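Local coordinates for protein CrmK (Actinoalloteichus sp. WH1-2216-6, PDB 5I1V) that carries covalently bound FAD and, as an oxidase, takes part in the recycling of shunt products during caerulomycin biosynthesis, at residues S85-D90 against F96-G101; T168-R173 against R199-S204. All blocks are in the same frame, centred on the assembly; numbering follows the deposited sequence.

Interaction 1 (S85-D90 against F96-G101)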
ATOM      1  N   SER A  85      -6.633  15.466   1.288  1.00 19.47           N
ATOM      2  CA  SER A  85      -6.136  14.421   2.178  1.00 20.73           C
ATOM      3  C   SER A  85      -5.219  14.977   3.270  1.00 19.93           C
ATOM      4  O   SER A  85      -4.443  14.248   3.876  1.00 20.49           O
ATOM      5  CB  SER A  85      -5.416  13.368   1.353  1.00 22.61           C
ATOM      6  OG  SER A  85      -4.316  14.035   0.714  1.00 23.37           O
ATOM      7  N   HIS A  86      -5.299  16.287   3.548  1.00 21.14           N
ATOM      8  CA  HIS A  86      -4.524  16.815   4.627  1.00 21.96           C
ATOM      9  C   HIS A  86      -4.804  16.143   5.976  1.00 19.60           C
ATOM     10  O   HIS A  86      -5.967  15.944   6.341  1.00 17.57           O
ATOM     11  CB  HIS A  86      -4.756  18.322   4.740  1.00 25.98           C
ATOM     12  CG  HIS A  86      -4.057  18.927   5.902  1.00 30.32           C
ATOM     13  ND1 HIS A  86      -2.700  19.167   5.896  1.00 36.77           N
ATOM     14  CD2 HIS A  86      -4.505  19.302   7.120  1.00 33.65           C
ATOM     15  CE1 HIS A  86      -2.347  19.694   7.056  1.00 34.70           C
ATOM     16  NE2 HIS A  86      -3.425  19.795   7.812  1.00 34.74           N
ATOM     17  N   VAL A  87      -3.733  15.847   6.729  1.00 20.03           N
ATOM     18  CA  VAL A  87      -3.785  15.371   8.140  1.00 21.53           C
ATOM     19  C   VAL A  87      -2.808  16.249   8.950  1.00 23.27           C
ATOM     20  O   VAL A  87      -1.672  16.424   8.549  1.00 21.77           O
ATOM     21  CB  VAL A  87      -3.352  13.896   8.256  1.00 23.82           C
ATOM     22  CG1 VAL A  87      -3.278  13.435   9.705  1.00 23.44           C
ATOM     23  CG2 VAL A  87      -4.325  13.011   7.502  1.00 25.55           C
ATOM     24  N   GLY A  88      -3.279  16.870  10.016  1.00 23.21           N
ATOM     25  CA  GLY A  88      -2.464  17.836  10.762  1.00 27.58           C
ATOM     26  C   GLY A  88      -3.127  18.163  12.087  1.00 27.33           C
ATOM     27  O   GLY A  88      -4.325  18.006  12.225  1.00 28.57           O
ATOM     28  N   TYR A  89      -2.354  18.595  13.066  1.00 25.33           N
ATOM     29  CA  TYR A  89      -2.921  19.115  14.315  1.00 23.68           C
ATOM     30  C   TYR A  89      -3.396  20.540  14.157  1.00 24.00           C
ATOM     31  O   TYR A  89      -2.699  21.356  13.606  1.00 25.71           O
ATOM     32  CB  TYR A  89      -1.863  19.159  15.402  1.00 24.02           C
ATOM     33  CG  TYR A  89      -2.420  19.366  16.785  1.00 24.46           C
ATOM     34  CD1 TYR A  89      -3.323  18.448  17.324  1.00 23.46           C
ATOM     35  CD2 TYR A  89      -2.019  20.463  17.582  1.00 24.84           C
ATOM     36  CE1 TYR A  89      -3.785  18.571  18.602  1.00 23.62           C
ATOM     37  CE2 TYR A  89      -2.515  20.612  18.880  1.00 24.69           C
ATOM     38  CZ  TYR A  89      -3.388  19.666  19.377  1.00 24.20           C
ATOM     39  OH  TYR A  89      -3.879  19.745  20.692  1.00 25.70           O
ATOM     40  N   ASP A  90      -4.609  20.796  14.612  1.00 23.87           N
ATOM     41  CA  ASP A  90      -5.254  22.090  14.565  1.00 26.28           C
ATOM     42  C   ASP A  90      -5.155  22.665  15.992  1.00 28.38           C
ATOM     43  O   ASP A  90      -5.889  22.236  16.937  1.00 25.82           O
ATOM     44  CB  ASP A  90      -6.704  21.898  14.116  1.00 24.72           C
ATOM     45  CG  ASP A  90      -7.485  23.221  13.958  1.00 29.73           C
ATOM     46  OD1 ASP A  90      -7.155  24.234  14.602  1.00 30.52           O
ATOM     47  OD2 ASP A  90      -8.496  23.213  13.211  1.00 30.94           O
ATOM     48  N   PHE A  96      -6.747  16.794  16.066  1.00 17.71           N
ATOM     49  CA  PHE A  96      -6.201  16.460  14.772  1.00 18.08           C
ATOM     50  C   PHE A  96      -7.223  16.633  13.638  1.00 18.73           C
ATOM     51  O   PHE A  96      -8.306  16.006  13.664  1.00 18.25           O
ATOM     52  CB  PHE A  96      -5.627  15.053  14.770  1.00 18.02           C
ATOM     53  CG  PHE A  96      -4.444  14.922  15.646  1.00 17.97           C
ATOM     54  CD1 PHE A  96      -3.181  15.258  15.199  1.00 19.48           C
ATOM     55  CD2 PHE A  96      -4.610  14.489  16.956  1.00 18.81           C
ATOM     56  CE1 PHE A  96      -2.108  15.160  16.076  1.00 20.43           C
ATOM     57  CE2 PHE A  96      -3.546  14.373  17.791  1.00 18.90           C
ATOM     58  CZ  PHE A  96      -2.305  14.694  17.368  1.00 18.94           C
ATOM     59  N   GLU A  97      -6.873  17.464  12.655  1.00 17.35           N
ATOM     60  CA  GLU A  97      -7.728  17.672  11.475  1.00 18.43           C
ATOM     61  C   GLU A  97      -7.417  16.610  10.438  1.00 19.40           C
ATOM     62  O   GLU A  97      -6.255  16.395  10.090  1.00 20.86           O
ATOM     63  CB  GLU A  97      -7.469  19.034  10.897  1.00 20.13           C
ATOM     64  CG  GLU A  97      -8.469  19.501   9.849  1.00 24.96           C
ATOM     65  CD  GLU A  97      -8.024  20.830   9.188  1.00 32.03           C
ATOM     66  OE1 GLU A  97      -7.002  21.362   9.633  1.00 33.11           O
ATOM     67  OE2 GLU A  97      -8.636  21.299   8.189  1.00 32.88           O
ATOM     68  N   VAL A  98      -8.456  15.943   9.968  1.00 19.15           N
ATOM     69  CA  VAL A  98      -8.323  14.892   8.991  1.00 18.13           C
ATOM     70  C   VAL A  98      -9.298  15.193   7.858  1.00 16.92           C
ATOM     71  O   VAL A  98     -10.509  15.029   8.034  1.00 17.17           O
ATOM     72  CB  VAL A  98      -8.636  13.492   9.581  1.00 18.28           C
ATOM     73  CG1 VAL A  98      -8.541  12.398   8.507  1.00 18.74           C
ATOM     74  CG2 VAL A  98      -7.720  13.096  10.741  1.00 18.51           C
ATOM     75  N   GLU A  99      -8.791  15.583   6.700  1.00 15.57           N
ATOM     76  CA  GLU A  99      -9.658  15.751   5.499  1.00 16.75           C
ATOM     77  C   GLU A  99     -10.268  14.438   5.065  1.00 17.53           C
ATOM     78  O   GLU A  99      -9.659  13.371   5.265  1.00 16.72           O
ATOM     79  CB  GLU A  99      -8.920  16.443   4.353  1.00 18.35           C
ATOM     80  CG  GLU A  99      -8.895  17.929   4.625  1.00 20.66           C
ATOM     81  CD  GLU A  99      -8.114  18.768   3.620  1.00 25.54           C
ATOM     82  OE1 GLU A  99      -7.383  18.181   2.779  1.00 27.78           O
ATOM     83  OE2 GLU A  99      -8.254  20.022   3.673  1.00 25.19           O
ATOM     84  N   ALA A 100     -11.461  14.514   4.464  1.00 17.53           N
ATOM     85  CA  ALA A 100     -12.293  13.295   4.197  1.00 18.33           C
ATOM     86  C   ALA A 100     -11.598  12.352   3.274  1.00 17.44           C
ATOM     87  O   ALA A 100     -11.857  11.118   3.265  1.00 18.78           O
ATOM     88  CB  ALA A 100     -13.607  13.697   3.574  1.00 20.60           C
ATOM     89  N   GLY A 101     -10.737  12.891   2.430  1.00 19.54           N
ATOM     90  CA  GLY A 101     -10.077  12.031   1.471  1.00 19.48           C
ATOM     91  C   GLY A 101      -8.781  11.429   1.914  1.00 19.60           C
ATOM     92  O   GLY A 101      -8.179  10.709   1.132  1.00 20.96           O
TER
HETATM   93  O   HOH W   1      -4.367  20.986  10.443  1.00 40.36           O
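Gly88 and Glu97 face each other as the hydrogen-bonded pair of two antiparallel strands, Gly88 N giving to Glu97 O at 3.0 Å and Glu97 N returning to Gly88 O at 2.6 Å. Two residues along each chain, Glu99 N donates to His86 O at 2.9 Å, almost straight at 173°. Here the ladder passes from backbone to side chain: Glu99 OE1 takes His86 N at 2.9 Å, the N-H arriving from above the carboxylate plane, while OE2 is held in a salt bridge to Arg199. With an alanine in place of Glu99, His86 N would probably lose its acceptor and Arg199 one of its carboxylate mates.

Polar side chains meet through water. The bridging molecule lies in the plane of the His86 ring, 3.0 Å from NE2, and donates to Glu97 OE1 at 2.8 Å, the other oxygen of this carboxylate, OE2, being held by Arg199. With CG anti to the backbone N (chi1 176°), the imidazole leans over Gly88, where a beta carbon would run into NE2 of the ring as it stands.

Apolar contact occupies the other face. Tyr89 presents its edge to Phe96 in a T-shaped pair, CD1 standing 3.7 Å above the middle of the phenyl ring. Val87 and Val98 touch more loosely beside it, and helix 104-115 packs against them.

Together these pairs make a beta hairpin at the margin of an antiparallel sheet in the FAD-binding domain; just past the second strand, Ala100 touches the FAD.

Interaction 2 (T168-R173 against R199-S204)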
ATOM      1  N   THR A 168     -21.990  25.413   4.772  1.00 25.49           N
ATOM      2  CA  THR A 168     -21.053  24.599   5.505  1.00 28.61           C
ATOM      3  C   THR A 168     -21.282  24.815   6.971  1.00 29.95           C
ATOM      4  O   THR A 168     -21.380  25.971   7.444  1.00 30.66           O
ATOM      5  CB  THR A 168     -19.607  24.974   5.194  1.00 31.98           C
ATOM      6  OG1 THR A 168     -19.406  24.993   3.767  1.00 34.52           O
ATOM      7  CG2 THR A 168     -18.679  23.925   5.797  1.00 32.81           C
ATOM      8  N   VAL A 169     -21.321  23.729   7.708  1.00 23.25           N
ATOM      9  CA  VAL A 169     -21.480  23.824   9.136  1.00 24.27           C
ATOM     10  C   VAL A 169     -20.416  22.986   9.816  1.00 22.85           C
ATOM     11  O   VAL A 169     -20.037  21.934   9.326  1.00 21.31           O
ATOM     12  CB  VAL A 169     -22.905  23.437   9.587  1.00 26.14           C
ATOM     13  CG1 VAL A 169     -23.942  24.312   8.903  1.00 30.00           C
ATOM     14  CG2 VAL A 169     -23.236  22.003   9.271  1.00 28.00           C
ATOM     15  N   VAL A 170     -19.996  23.425  10.976  1.00 21.23           N
ATOM     16  CA  VAL A 170     -19.147  22.614  11.832  1.00 21.18           C
ATOM     17  C   VAL A 170     -20.001  22.199  13.015  1.00 23.13           C
ATOM     18  O   VAL A 170     -20.610  23.031  13.708  1.00 18.21           O
ATOM     19  CB  VAL A 170     -17.923  23.391  12.307  1.00 22.39           C
ATOM     20  CG1 VAL A 170     -17.184  22.638  13.406  1.00 22.45           C
ATOM     21  CG2 VAL A 170     -16.989  23.667  11.120  1.00 23.11           C
ATOM     22  N   ALA A 171     -20.098  20.903  13.212  1.00 18.87           N
ATOM     23  CA  ALA A 171     -20.892  20.379  14.306  1.00 22.23           C
ATOM     24  C   ALA A 171     -19.930  19.723  15.311  1.00 21.67           C
ATOM     25  O   ALA A 171     -19.072  18.929  14.929  1.00 19.07           O
ATOM     26  CB  ALA A 171     -21.881  19.358  13.792  1.00 22.50           C
ATOM     27  N   THR A 172     -20.112  20.004  16.595  1.00 23.70           N
ATOM     28  CA  THR A 172     -19.182  19.504  17.627  1.00 24.09           C
ATOM     29  C   THR A 172     -19.918  18.685  18.689  1.00 24.38           C
ATOM     30  O   THR A 172     -21.140  18.679  18.771  1.00 24.46           O
ATOM     31  CB  THR A 172     -18.415  20.659  18.325  1.00 26.44           C
ATOM     32  OG1 THR A 172     -19.236  21.199  19.341  1.00 28.26           O
ATOM     33  CG2 THR A 172     -17.984  21.792  17.389  1.00 26.51           C
ATOM     34  N   ARG A 173     -19.142  17.955  19.480  1.00 25.43           N
ATOM     35  CA  ARG A 173     -19.662  17.105  20.560  1.00 28.69           C
ATOM     36  C   ARG A 173     -20.084  17.845  21.836  1.00 30.70           C
ATOM     37  O   ARG A 173     -20.700  17.230  22.702  1.00 32.27           O
ATOM     38  CB  ARG A 173     -18.630  16.042  20.943  1.00 31.51           C
ATOM     39  CG  ARG A 173     -17.356  16.594  21.546  1.00 36.20           C
ATOM     40  CD  ARG A 173     -16.341  15.492  21.786  1.00 41.84           C
ATOM     41  NE  ARG A 173     -16.997  14.366  22.385  1.00 46.84           N
ATOM     42  CZ  ARG A 173     -16.619  13.100  22.259  1.00 54.32           C
ATOM     43  NH1 ARG A 173     -15.540  12.730  21.530  1.00 49.31           N
ATOM     44  NH2 ARG A 173     -17.341  12.187  22.902  1.00 56.22           N
ATOM     45  N   ARG A 199     -14.122  17.428   6.474  1.00 16.01           N
ATOM     46  CA  ARG A 199     -13.028  17.131   7.404  1.00 17.88           C
ATOM     47  C   ARG A 199     -13.594  16.761   8.761  1.00 16.43           C
ATOM     48  O   ARG A 199     -14.702  17.083   9.074  1.00 16.38           O
ATOM     49  CB  ARG A 199     -12.021  18.306   7.546  1.00 19.78           C
ATOM     50  CG  ARG A 199     -12.628  19.571   8.084  1.00 20.67           C
ATOM     51  CD  ARG A 199     -11.868  20.857   7.692  1.00 22.39           C
ATOM     52  NE  ARG A 199     -12.053  21.178   6.292  1.00 25.91           N
ATOM     53  CZ  ARG A 199     -11.082  21.243   5.384  1.00 28.20           C
ATOM     54  NH1 ARG A 199      -9.821  21.129   5.746  1.00 29.37           N
ATOM     55  NH2 ARG A 199     -11.381  21.475   4.119  1.00 28.09           N
ATOM     56  N   TYR A 200     -12.783  16.085   9.547  1.00 15.98           N
ATOM     57  CA  TYR A 200     -13.138  15.593  10.875  1.00 17.38           C
ATOM     58  C   TYR A 200     -12.051  16.148  11.776  1.00 16.20           C
ATOM     59  O   TYR A 200     -10.904  16.374  11.330  1.00 17.62           O
ATOM     60  CB  TYR A 200     -13.011  14.064  10.976  1.00 18.54           C
ATOM     61  CG  TYR A 200     -13.908  13.191  10.159  1.00 19.75           C
ATOM     62  CD1 TYR A 200     -15.168  12.873  10.626  1.00 20.50           C
ATOM     63  CD2 TYR A 200     -13.483  12.616   8.955  1.00 20.61           C
ATOM     64  CE1 TYR A 200     -16.010  12.003   9.947  1.00 23.16           C
ATOM     65  CE2 TYR A 200     -14.330  11.742   8.242  1.00 21.90           C
ATOM     66  CZ  TYR A 200     -15.593  11.431   8.754  1.00 24.80           C
ATOM     67  OH  TYR A 200     -16.473  10.560   8.128  1.00 24.93           O
ATOM     68  N   TRP A 201     -12.371  16.283  13.035  1.00 16.85           N
ATOM     69  CA  TRP A 201     -11.387  16.590  14.060  1.00 17.12           C
ATOM     70  C   TRP A 201     -11.439  15.501  15.116  1.00 16.84           C
ATOM     71  O   TRP A 201     -12.497  15.181  15.666  1.00 17.03           O
ATOM     72  CB  TRP A 201     -11.659  17.960  14.703  1.00 16.98           C
ATOM     73  CG  TRP A 201     -11.263  19.136  13.865  1.00 18.36           C
ATOM     74  CD1 TRP A 201     -10.060  19.732  13.811  1.00 20.22           C
ATOM     75  CD2 TRP A 201     -12.103  19.834  12.937  1.00 18.42           C
ATOM     76  NE1 TRP A 201     -10.085  20.792  12.918  1.00 21.56           N
ATOM     77  CE2 TRP A 201     -11.333  20.873  12.371  1.00 20.26           C
ATOM     78  CE3 TRP A 201     -13.430  19.705  12.566  1.00 18.72           C
ATOM     79  CZ2 TRP A 201     -11.865  21.790  11.458  1.00 20.83           C
ATOM     80  CZ3 TRP A 201     -13.962  20.599  11.641  1.00 19.75           C
ATOM     81  CH2 TRP A 201     -13.186  21.641  11.117  1.00 20.79           C
ATOM     82  N   LEU A 202     -10.255  14.982  15.458  1.00 17.13           N
ATOM     83  CA  LEU A 202     -10.138  13.925  16.382  1.00 18.34           C
ATOM     84  C   LEU A 202      -9.374  14.327  17.629  1.00 19.01           C
ATOM     85  O   LEU A 202      -8.287  14.890  17.541  1.00 19.26           O
ATOM     86  CB  LEU A 202      -9.423  12.724  15.734  1.00 19.39           C
ATOM     87  CG  LEU A 202     -10.016  12.207  14.415  1.00 23.59           C
ATOM     88  CD1 LEU A 202      -9.080  11.195  13.776  1.00 24.63           C
ATOM     89  CD2 LEU A 202     -11.346  11.550  14.645  1.00 23.64           C
ATOM     90  N   ARG A 203      -9.910  13.923  18.775  1.00 19.28           N
ATOM     91  CA  ARG A 203      -9.234  14.113  20.038  1.00 21.17           C
ATOM     92  C   ARG A 203      -9.910  13.304  21.142  1.00 20.56           C
ATOM     93  O   ARG A 203     -11.089  13.090  21.093  1.00 20.95           O
ATOM     94  CB  ARG A 203      -9.241  15.620  20.352  1.00 24.39           C
ATOM     95  CG  ARG A 203     -10.111  16.076  21.469  1.00 29.98           C
ATOM     96  CD  ARG A 203     -10.080  17.600  21.573  1.00 34.72           C
ATOM     97  NE  ARG A 203      -9.044  18.072  22.458  1.00 33.58           N
ATOM     98  CZ  ARG A 203      -9.174  18.128  23.786  1.00 37.48           C
ATOM     99  NH1 ARG A 203     -10.318  17.743  24.363  1.00 38.35           N
ATOM    100  NH2 ARG A 203      -8.165  18.562  24.544  1.00 35.56           N
ATOM    101  N   SER A 204      -9.163  12.846  22.132  1.00 21.09           N
ATOM    102  CA  SER A 204      -9.751  12.206  23.320  1.00 22.44           C
ATOM    103  C   SER A 204     -10.578  13.202  24.075  1.00 23.63           C
ATOM    104  O   SER A 204     -10.134  14.327  24.299  1.00 24.16           O
ATOM    105  CB  SER A 204      -8.665  11.708  24.275  1.00 24.21           C
ATOM    106  OG  SER A 204      -7.851  10.772  23.626  1.00 27.26           O
TER
HETATM  107  O   HOH W   2     -13.639  14.197  21.491  1.00 28.02           O
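Arg203 O accepts a hydrogen bond of 2.8 Å from a water that also faces Arg173 NH1, so that a single solvent molecule spans the ends of the two segments. The second leg is modelled at 2.4 Å from NH1 to the water oxygen and is best taken as doubtful in length. Directly, Arg173 NH1 and Arg203 O remain 4.5 Å apart. The arginine chain turns at its base (chi1 65°), runs extended through chi2, and turns again about the CG-CD bond (chi3 -45°); Trp183 of helix 180-185 lies against it.

The wide spacing follows from the antiparallel five-stranded sheet, in which strand 166-172 is an outermost strand. Strands 166-172 and 196-202 both run antiparallel to strand 152-160, which lies between them, so they are next-nearest neighbours pointing the same way, and Val170 CA and Tyr200 CA are 9.3 Å apart. Between the two, the backbone bonds run to the middle strand, as from Ala171 to Val155 and Arg199 to Glu156.

Side chains reach across it. Val170 CG1 meets the six-membered ring of Trp201 at CZ3, 4.2 Å away, coming obliquely to the indole. Trp201 also touches Ala154 of the middle strand. At its far end the indole is fixed by NE1, bonded to Asp90 OD2, while Arg93 makes a cation-pi contact with the ring.

How the interactions relate
Distance across one sheet explains the contrast between these contacts. Interaction 1 joins adjacent strands at one margin and is knit by backbone bonds; interaction 2 spans a strand at the other margin and is left with one apolar touch and a water. Both are only partly buried, interaction 1 combining a covered aromatic face with a more exposed polar one. Strands 95-99 and 196-202, one from each contact, are neighbours, and there the two join: Arg199 NH1 is gripped by Glu97 OE2 at 2.7 Å and by Glu99 OE2 at 2.8 Å, which probably offsets the two carboxylate charges. Of the two, only interaction 1 touches the FAD, at Ala100, which takes no part in the pairing itself.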